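Local coordinates for Co-chaperone DjlA N-terminal domain-containing protein (Porphyromonas gingivalis, PDB 2H5N), which is of unknown function but binds a magnesium ion and belongs to the all-helical TerB (tellurite resistance) family, at residues R45-M48 and R49-I52; T122-E125 and A126-M130; T12-G15 and Q16-T19; R78-E81 and E82-K85. All blocks are in the same frame, centred on the assembly; numbering follows the deposited sequence. Where two conformers were deposited one is given.

Contact 1: residues R45-M48 and R49-I52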
loop_
_atom_site.group_PDB
_atom_site.type_symbol
_atom_site.label_atom_id
_atom_site.label_comp_id
_atom_site.label_asym_id
_atom_site.label_seq_id
_atom_site.Cartn_x
_atom_site.Cartn_y
_atom_site.Cartn_z
ATOM N N ARG A 45 -14.103 14.181 -0.028
ATOM C CA ARG A 45 -15.278 15.085 0.011
ATOM C C ARG A 45 -15.518 15.563 1.454
ATOM O O ARG A 45 -15.607 16.756 1.706
ATOM C CB ARG A 45 -16.518 14.394 -0.550
ATOM C CG ARG A 45 -17.738 15.280 -0.686
ATOM C CD ARG A 45 -18.894 14.475 -1.267
ATOM N NE ARG A 45 -19.450 13.524 -0.294
ATOM C CZ ARG A 45 -19.477 12.190 -0.428
ATOM N NH1 ARG A 45 -18.979 11.587 -1.518
ATOM N NH2 ARG A 45 -20.017 11.451 0.541
ATOM N N GLU A 46 -15.551 14.627 2.405
ATOM C CA GLU A 46 -15.826 14.976 3.789
ATOM C C GLU A 46 -14.695 15.709 4.512
ATOM O O GLU A 46 -14.953 16.404 5.493
ATOM C CB GLU A 46 -16.286 13.738 4.573
ATOM C CG GLU A 46 -17.591 13.122 4.019
ATOM C CD GLU A 46 -18.785 14.078 4.125
ATOM O OE1 GLU A 46 -18.990 14.630 5.211
ATOM O OE2 GLU A 46 -19.508 14.279 3.130
ATOM N N PHE A 47 -13.452 15.558 4.027
ATOM C CA PHE A 47 -12.293 16.317 4.530
ATOM C C PHE A 47 -12.514 17.844 4.420
ATOM O O PHE A 47 -12.055 18.612 5.263
ATOM C CB PHE A 47 -11.011 15.904 3.787
ATOM C CG PHE A 47 -9.743 16.440 4.387
ATOM C CD1 PHE A 47 -9.491 16.340 5.762
ATOM C CD2 PHE A 47 -8.748 16.976 3.570
ATOM C CE1 PHE A 47 -8.298 16.810 6.316
ATOM C CE2 PHE A 47 -7.519 17.438 4.126
ATOM C CZ PHE A 47 -7.304 17.351 5.501
ATOM N N MET A 48 -13.222 18.270 3.380
ATOM C CA MET A 48 -13.555 19.666 3.220
ATOM C C MET A 48 -14.360 20.220 4.404
ATOM O O MET A 48 -14.260 21.412 4.716
ATOM C CB MET A 48 -14.344 19.823 1.948
ATOM C CG MET A 48 -13.655 19.125 0.832
ATOM S SD MET A 48 -13.008 20.410 -0.165
ATOM C CE MET A 48 -14.474 20.606 -1.168
ATOM N N ARG A 49 -15.122 19.361 5.082
ATOM C CA ARG A 49 -15.935 19.818 6.216
ATOM C C ARG A 49 -15.059 20.307 7.348
ATOM O O ARG A 49 -15.547 20.926 8.285
ATOM C CB ARG A 49 -16.855 18.725 6.719
ATOM C CG ARG A 49 -17.864 18.281 5.696
ATOM C CD ARG A 49 -19.210 18.615 6.151
ATOM N NE ARG A 49 -20.201 18.195 5.175
ATOM C CZ ARG A 49 -21.474 18.565 5.215
ATOM N NH1 ARG A 49 -22.307 18.134 4.278
ATOM N NH2 ARG A 49 -21.910 19.367 6.185
ATOM N N PHE A 50 -13.763 20.046 7.235
ATOM C CA PHE A 50 -12.766 20.496 8.227
ATOM C C PHE A 50 -12.315 21.935 8.034
ATOM O O PHE A 50 -11.500 22.446 8.816
ATOM C CB PHE A 50 -11.575 19.547 8.269
ATOM C CG PHE A 50 -11.863 18.277 9.014
ATOM C CD1 PHE A 50 -11.735 18.228 10.390
ATOM C CD2 PHE A 50 -12.281 17.136 8.340
ATOM C CE1 PHE A 50 -11.983 17.044 11.090
ATOM C CE2 PHE A 50 -12.551 15.959 9.018
ATOM C CZ PHE A 50 -12.414 15.907 10.398
ATOM N N GLY A 51 -12.820 22.557 6.971
ATOM C CA GLY A 51 -12.749 23.989 6.799
ATOM C C GLY A 51 -11.705 24.479 5.842
ATOM O O GLY A 51 -11.150 25.560 6.018
ATOM N N ILE A 52 -11.424 23.684 4.823
ATOM C CA ILE A 52 -10.461 24.091 3.789
ATOM C C ILE A 52 -11.135 24.268 2.433
ATOM O O ILE A 52 -12.193 23.690 2.185
ATOM C CB ILE A 52 -9.299 23.092 3.605
ATOM C CG1 ILE A 52 -9.823 21.707 3.170
ATOM C CG2 ILE A 52 -8.401 23.101 4.814
ATOM C CD1 ILE A 52 -9.922 20.675 4.305
#

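Contact 2: residues T122-E125 and A126-M130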
loop_
_atom_site.group_PDB
_atom_site.type_symbol
_atom_site.label_atom_id
_atom_site.label_comp_id
_atom_site.label_asym_id
_atom_site.label_seq_id
_atom_site.Cartn_x
_atom_site.Cartn_y
_atom_site.Cartn_z
ATOM N N THR A 122 -21.560 4.923 17.667
ATOM C CA THR A 122 -22.141 4.127 16.575
ATOM C C THR A 122 -21.972 4.889 15.266
ATOM O O THR A 122 -21.702 6.092 15.263
ATOM C CB THR A 122 -23.625 3.858 16.779
ATOM O OG1 THR A 122 -24.340 5.079 16.606
ATOM C CG2 THR A 122 -23.880 3.326 18.180
ATOM N N VAL A 123 -22.169 4.168 14.165
ATOM C CA VAL A 123 -21.981 4.709 12.839
ATOM C C VAL A 123 -23.087 5.751 12.562
ATOM O O VAL A 123 -22.852 6.737 11.849
ATOM C CB VAL A 123 -21.867 3.556 11.792
ATOM C CG1 VAL A 123 -23.099 2.620 11.835
ATOM C CG2 VAL A 123 -21.603 4.097 10.390
ATOM N N MET A 124 -24.273 5.531 13.157
ATOM C CA MET A 124 -25.374 6.492 13.125
ATOM C C MET A 124 -24.961 7.835 13.735
ATOM O O MET A 124 -25.160 8.879 13.102
ATOM C CB MET A 124 -26.612 5.930 13.838
ATOM C CG MET A 124 -27.794 6.914 13.980
ATOM S SD MET A 124 -29.399 6.151 14.344
ATOM C CE MET A 124 -29.860 5.394 12.776
ATOM N N GLU A 125 -24.413 7.800 14.955
ATOM C CA GLU A 125 -23.894 8.998 15.644
ATOM C C GLU A 125 -22.753 9.667 14.871
ATOM O O GLU A 125 -22.653 10.892 14.863
ATOM C CB GLU A 125 -23.414 8.666 17.061
ATOM C CG GLU A 125 -24.535 8.548 18.094
ATOM C CD GLU A 125 -24.118 7.734 19.331
ATOM O OE1 GLU A 125 -22.994 7.177 19.371
ATOM O OE2 GLU A 125 -24.943 7.643 20.265
ATOM N N ALA A 126 -21.895 8.859 14.257
ATOM C CA ALA A 126 -20.879 9.358 13.324
ATOM C C ALA A 126 -21.471 10.151 12.161
ATOM O O ALA A 126 -21.016 11.258 11.881
ATOM C CB ALA A 126 -20.049 8.234 12.790
ATOM N N ILE A 127 -22.460 9.554 11.487
ATOM C CA ILE A 127 -23.085 10.132 10.287
ATOM C C ILE A 127 -23.827 11.446 10.595
ATOM O O ILE A 127 -23.880 12.359 9.747
ATOM C CB ILE A 127 -24.031 9.085 9.598
ATOM C CG1 ILE A 127 -23.205 7.941 8.987
ATOM C CG2 ILE A 127 -24.970 9.755 8.537
ATOM C CD1 ILE A 127 -23.975 6.694 8.660
ATOM N N ASN A 128 -24.357 11.562 11.799
ATOM C CA ASN A 128 -25.098 12.755 12.214
ATOM C C ASN A 128 -24.197 13.871 12.604
ATOM O O ASN A 128 -24.418 14.987 12.259
ATOM C CB ASN A 128 -26.053 12.490 13.383
ATOM C CG ASN A 128 -27.243 11.633 13.010
ATOM O OD1 ASN A 128 -27.757 11.700 11.921
ATOM N ND2 ASN A 128 -27.671 10.814 13.936
ATOM N N ASN A 129 -23.139 13.555 13.323
ATOM C CA ASN A 129 -22.205 14.588 13.699
ATOM C C ASN A 129 -21.649 15.280 12.498
ATOM O O ASN A 129 -21.470 16.438 12.502
ATOM C CB ASN A 129 -21.088 14.038 14.565
ATOM C CG ASN A 129 -21.584 13.410 15.840
ATOM O OD1 ASN A 129 -22.410 13.949 16.549
ATOM N ND2 ASN A 129 -21.075 12.261 16.129
ATOM N N MET A 130 -21.349 14.534 11.463
ATOM C CA MET A 130 -20.788 15.099 10.241
ATOM C C MET A 130 -21.784 15.925 9.432
ATOM O O MET A 130 -21.422 16.849 8.774
ATOM C CB MET A 130 -20.145 14.019 9.377
ATOM C CG MET A 130 -18.838 13.440 9.937
ATOM S SD MET A 130 -17.507 14.548 10.200
ATOM C CE MET A 130 -17.144 14.922 8.581
#

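Contact 3: residues T12-G15 and Q16-T19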
loop_
_atom_site.group_PDB
_atom_site.type_symbol
_atom_site.label_atom_id
_atom_site.label_comp_id
_atom_site.label_asym_id
_atom_site.label_seq_id
_atom_site.Cartn_x
_atom_site.Cartn_y
_atom_site.Cartn_z
ATOM N N THR A 12 -11.267 24.933 14.814
ATOM C CA THR A 12 -10.080 25.230 13.995
ATOM C C THR A 12 -9.073 24.089 13.985
ATOM O O THR A 12 -8.946 23.356 14.973
ATOM C CB THR A 12 -9.352 26.535 14.437
ATOM O OG1 THR A 12 -9.000 26.444 15.831
ATOM C CG2 THR A 12 -10.222 27.744 14.210
ATOM N N PHE A 13 -8.350 23.946 12.872
ATOM C CA PHE A 13 -7.281 22.948 12.765
ATOM C C PHE A 13 -6.044 23.531 12.118
ATOM O O PHE A 13 -6.129 24.159 11.064
ATOM C CB PHE A 13 -7.745 21.736 11.935
ATOM C CG PHE A 13 -8.946 21.042 12.499
ATOM C CD1 PHE A 13 -8.800 19.941 13.349
ATOM C CD2 PHE A 13 -10.226 21.483 12.195
ATOM C CE1 PHE A 13 -9.912 19.286 13.867
ATOM C CE2 PHE A 13 -11.344 20.848 12.727
ATOM C CZ PHE A 13 -11.191 19.735 13.559
ATOM N N SER A 14 -4.889 23.321 12.750
ATOM C CA SER A 14 -3.592 23.688 12.140
ATOM C C SER A 14 -3.352 22.857 10.884
ATOM O O SER A 14 -3.996 21.826 10.714
ATOM C CB SER A 14 -2.460 23.514 13.141
ATOM O OG SER A 14 -2.150 22.139 13.312
ATOM N N GLY A 15 -2.486 23.344 9.989
ATOM C CA GLY A 15 -1.992 22.569 8.866
ATOM C C GLY A 15 -1.458 21.188 9.226
ATOM O O GLY A 15 -1.714 20.221 8.504
ATOM N N GLN A 16 -0.702 21.057 10.316
ATOM C CA GLN A 16 -0.180 19.717 10.646
ATOM C C GLN A 16 -1.259 18.807 11.270
ATOM O O GLN A 16 -1.200 17.598 11.108
ATOM C CB GLN A 16 1.183 19.739 11.400
ATOM C CG GLN A 16 1.186 20.226 12.846
ATOM C CD GLN A 16 2.598 20.511 13.413
ATOM O OE1 GLN A 16 3.523 19.683 13.321
ATOM N NE2 GLN A 16 2.755 21.681 14.007
ATOM N N GLU A 17 -2.263 19.392 11.928
ATOM C CA GLU A 17 -3.426 18.609 12.385
ATOM C C GLU A 17 -4.244 18.086 11.214
ATOM O O GLU A 17 -4.616 16.921 11.217
ATOM C CB GLU A 17 -4.328 19.407 13.324
ATOM C CG GLU A 17 -3.786 19.484 14.767
ATOM C CD GLU A 17 -4.476 20.574 15.615
ATOM O OE1 GLU A 17 -5.071 21.530 15.030
ATOM O OE2 GLU A 17 -4.404 20.497 16.867
ATOM N N LEU A 18 -4.489 18.928 10.205
ATOM C CA LEU A 18 -5.170 18.508 9.000
ATOM C C LEU A 18 -4.429 17.396 8.259
ATOM O O LEU A 18 -5.043 16.449 7.786
ATOM C CB LEU A 18 -5.355 19.718 8.064
ATOM C CG LEU A 18 -6.408 20.767 8.495
ATOM C CD1 LEU A 18 -6.376 21.976 7.518
ATOM C CD2 LEU A 18 -7.821 20.192 8.514
ATOM N N THR A 19 -3.102 17.535 8.139
ATOM C CA THR A 19 -2.254 16.511 7.548
ATOM C C THR A 19 -2.400 15.201 8.351
ATOM O O THR A 19 -2.461 14.107 7.779
ATOM C CB THR A 19 -0.776 17.012 7.548
ATOM O OG1 THR A 19 -0.700 18.268 6.829
ATOM C CG2 THR A 19 0.123 16.023 6.881
#

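Contact 4: residues R78-E81 and E82-K85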
loop_
_atom_site.group_PDB
_atom_site.type_symbol
_atom_site.label_atom_id
_atom_site.label_comp_id
_atom_site.label_asym_id
_atom_site.label_seq_id
_atom_site.Cartn_x
_atom_site.Cartn_y
_atom_site.Cartn_z
ATOM N N ARG A 78 -3.656 14.619 21.178
ATOM C CA ARG A 78 -3.581 15.761 22.090
ATOM C C ARG A 78 -4.681 16.806 21.869
ATOM O O ARG A 78 -4.653 17.882 22.471
ATOM C CB ARG A 78 -2.204 16.413 22.034
ATOM C CG ARG A 78 -1.926 17.267 20.785
ATOM C CD ARG A 78 -0.429 17.590 20.754
ATOM N NE ARG A 78 -0.046 18.664 19.825
ATOM C CZ ARG A 78 1.224 19.015 19.564
ATOM N NH1 ARG A 78 2.225 18.388 20.166
ATOM N NH2 ARG A 78 1.506 19.989 18.706
ATOM N N MET A 79 -5.640 16.502 21.006
ATOM C CA MET A 79 -6.735 17.455 20.748
ATOM C C MET A 79 -7.778 17.404 21.887
ATOM O O MET A 79 -7.925 16.385 22.559
ATOM C CB MET A 79 -7.435 17.182 19.403
ATOM C CG MET A 79 -6.594 17.433 18.167
ATOM S SD MET A 79 -7.388 17.095 16.548
ATOM C CE MET A 79 -8.450 15.797 16.877
ATOM N N ASP A 80 -8.528 18.491 22.047
ATOM C CA ASP A 80 -9.657 18.544 22.981
ATOM C C ASP A 80 -10.743 17.573 22.515
ATOM O O ASP A 80 -10.767 17.168 21.339
ATOM C CB ASP A 80 -10.210 19.952 22.993
ATOM C CG ASP A 80 -10.551 20.424 21.589
ATOM O OD1 ASP A 80 -9.637 20.824 20.846
ATOM O OD2 ASP A 80 -11.722 20.328 21.201
ATOM N N GLU A 81 -11.647 17.202 23.421
ATOM C CA GLU A 81 -12.629 16.161 23.115
ATOM C C GLU A 81 -13.592 16.504 21.973
ATOM O O GLU A 81 -14.015 15.613 21.244
ATOM C CB GLU A 81 -13.429 15.756 24.350
ATOM C CG GLU A 81 -12.597 15.159 25.485
ATOM C CD GLU A 81 -11.864 13.900 25.090
ATOM O OE1 GLU A 81 -12.411 13.095 24.318
ATOM O OE2 GLU A 81 -10.728 13.717 25.568
ATOM N N GLU A 82 -13.938 17.773 21.810
ATOM C CA GLU A 82 -14.855 18.159 20.720
ATOM C C GLU A 82 -14.248 17.849 19.344
ATOM O O GLU A 82 -14.916 17.305 18.449
ATOM C CB GLU A 82 -15.318 19.624 20.844
ATOM C CG GLU A 82 -16.063 20.185 19.614
ATOM C CD GLU A 82 -17.463 20.785 19.878
ATOM O OE1 GLU A 82 -18.465 20.015 19.859
ATOM O OE2 GLU A 82 -17.596 22.026 20.043
ATOM N N ARG A 83 -12.989 18.198 19.176
ATOM C CA ARG A 83 -12.294 17.944 17.918
ATOM C C ARG A 83 -12.044 16.457 17.698
ATOM O O ARG A 83 -12.294 15.977 16.611
ATOM C CB ARG A 83 -11.052 18.849 17.789
ATOM C CG ARG A 83 -11.493 20.273 17.339
ATOM C CD ARG A 83 -10.346 21.224 17.040
ATOM N NE ARG A 83 -9.235 21.079 18.002
ATOM C CZ ARG A 83 -7.940 21.207 17.694
ATOM N NH1 ARG A 83 -7.006 21.032 18.620
ATOM N NH2 ARG A 83 -7.560 21.491 16.463
ATOM N N LYS A 84 -11.686 15.717 18.762
ATOM C CA LYS A 84 -11.586 14.264 18.691
ATOM C C LYS A 84 -12.877 13.584 18.200
ATOM O O LYS A 84 -12.822 12.643 17.405
ATOM C CB LYS A 84 -11.170 13.670 20.056
ATOM C CG LYS A 84 -9.715 13.811 20.330
ATOM C CD LYS A 84 -9.335 13.151 21.655
ATOM C CE LYS A 84 -7.840 13.200 21.839
ATOM N NZ LYS A 84 -7.311 12.136 22.814
ATOM N N LYS A 85 -14.017 14.044 18.702
ATOM C CA LYS A 85 -15.322 13.517 18.328
ATOM C C LYS A 85 -15.600 13.703 16.829
ATOM O O LYS A 85 -16.121 12.813 16.141
ATOM C CB LYS A 85 -16.416 14.189 19.187
ATOM C CG LYS A 85 -17.829 13.997 18.691
ATOM C CD LYS A 85 -18.843 14.693 19.584
ATOM C CE LYS A 85 -20.253 14.389 19.131
ATOM N NZ LYS A 85 -20.844 15.459 18.264
#

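Contact 1: residues R45-M48 and R49-I52
I52 folds its side chain back over the F47 ring, five residues earlier in the chain. CD1 of I52 lies 4.1 Å from the centroid of that ring and 16° off its normal. This is a CH-pi contact over the face, offset toward the rim. Two torsions of I52 place it: CG1 sits between the backbone N and the carbonyl carbon (chi1 61°), and the turn at chi2 (-100°) brings CD1 over the ring. F50 meets the same ring obliquely, with F47 CD1 3.9 Å from F50 CD2. The backbone winds down through bonds three residues apart. R49 N donates to E46 O over 3.0 Å. G51 N donates to M48 O over 2.9 Å, fairly straight. In both, the donor stands well above the carbonyl plane. G51 has a positive phi, a conformation that calls for glycine, and it lets the chain turn away toward helix 54-64. E46 and R49 lie side by side and point the same way. E46 OE1 is 3.8 Å from R49 NE, a long salt bridge, with the oxygen well out of the guanidinium plane. R45 NE adds a second charge, 3.5 Å from E46 OE2. F50 also packs edge-to-face with F13, Y86 and Y90, and F47 touches L60 and I22. F47, F50 and I52 thus give the turn its apolar contacts, while the E46 carboxylate, between two arginines, is held by charge attraction rather than by a directed N-H bond to R49 and probably stays ionised.

Contact 2: residues T122-E125 and A126-M130
A126 N donates to T122 O over 3.0 Å in the first turn of helix 123-130, which opens with a capping box of T122 and E125. The cap has two reciprocal bonds. E125 N donates to T122 OG1 over 3.2 Å, nearly straight at 174°. In return, T122 N donates to E125 OE1 over 3.2 Å, meeting the oxygen from above the carboxylate plane. The E125 side chain can reach back because its CG lies beside the backbone N (chi1 -79°) and the chain is extended beyond it. T122 is thus held through both its hydroxyl and its backbone N.

Backbone bonds of the alpha-helical i to i+4 kind continue from A126. I127 N donates to V123 O over 2.9 Å. N128 N and N129 N carry the series on to M124 O and E125 O.

The polar end of N129 is committed to helix 81-94: its OD1 accepts from K85 NZ and its ND2 bonds to S89 OG.

Apolar packing runs along one flank. A126 CB lies 3.3 Å from V123 O, and its methyl also touches M121. V123 touches A96 and I101, and I127 rests on V93, so this flank faces helix 81-94 and the loop after it. V123 and I127 lie side by side and point the same way, and V123 CG2 meets I127 CD1 at 3.9 Å.

Contact 3: residues T12-G15 and Q16-T19
A capping box formed by S14 and E17 starts helix 15-30, the first helix of this all-helical fold. S14 is the N-cap. Its OG accepts from E17 N over 3.1 Å. The hydroxyl reaches that N-H because it stands between its own backbone N and carbonyl carbon (chi1 75°). The return bond runs from S14 N to E17 OE1, 2.9 Å long and 159° at the hydrogen. It meets the oxygen on its anti side, 23° out of the carboxylate plane. E17 OE1 also makes a salt bridge to R83, so the cap is tied to the start of helix 81-94. That second partner would help fix the rotation of the carboxylate.

The first helical bond follows from L18 N to S14 O at 3.0 Å. L18 also packs against the loop residue F13: its CD2 lies 3.8 Å from F13 CB. L18 touches F50, I52 and L60, which places it between the loop after helix 37-47 and helix 54-64.

The next residue, T19, is buried against L60, A63 and S64. Its hydroxyl finds a partner within its own helix. G15 O is gripped twice, by T19 N at 3.0 Å and by T19 OG1 at 2.8 Å, and the two donors approach from opposite faces of the carbonyl plane.

Contact 4: residues R78-E81 and E82-K85
D80 holds its CG between its backbone N and carbonyl carbon (chi1 54°), and R83 bends at chi3 (-40°). Together these turns lay carboxylate and guanidinium nearly coplanar, with their planes 10° apart. R83 NE donates to D80 OD1 over 2.9 Å, almost in the guanidinium plane and on the syn lone pair of the oxygen. A weak bond from R83 NH1 reaches the same oxygen. The other oxygen, D80 OD2, accepts from R83 N over 3.2 Å, met from above the carboxylate plane. D80 thus grips R83 by both backbone and side chain. M79 CG covers one face of the guanidinium, 3.7 Å from R83 NH1.

K84 runs extended beside the loop. Its CE lies 3.3 Å from M79 O, and its NZ bonds to A77 O and G117 O, so the amine of this buried lysine is satisfied by carbonyls. Along the backbone, K84 N donates to D80 O over 3.1 Å, nearly straight. The arrangement is an aspartate N-cap at the start of helix 81-94, whose carboxylate also forms a salt bridge to the residue three positions later.

How the contacts relate
From the N terminus the order is contact 3, contact 1, contact 4, contact 2. They stand in series; none nests in or crosses another. Contacts 3, 4 and 2 open helices 15-30, 81-94 and 123-130, while contact 1 carries the chain from helix 37-47 into the loop before helix 54-64. Each shapes a turn in continuous chain. Contacts 3 and 1 share apolar packing through F13, L18, F47, F50 and I52. E17 and R83 join contacts 3 and 4 at two helix starts. K85 and N129 hydrogen-bond between contacts 4 and 2, and M130 packs against E46 and R49 of contact 1. Contacts 2 and 3 lie on opposite sides of the chain's centre, about 22 Å apart between centres.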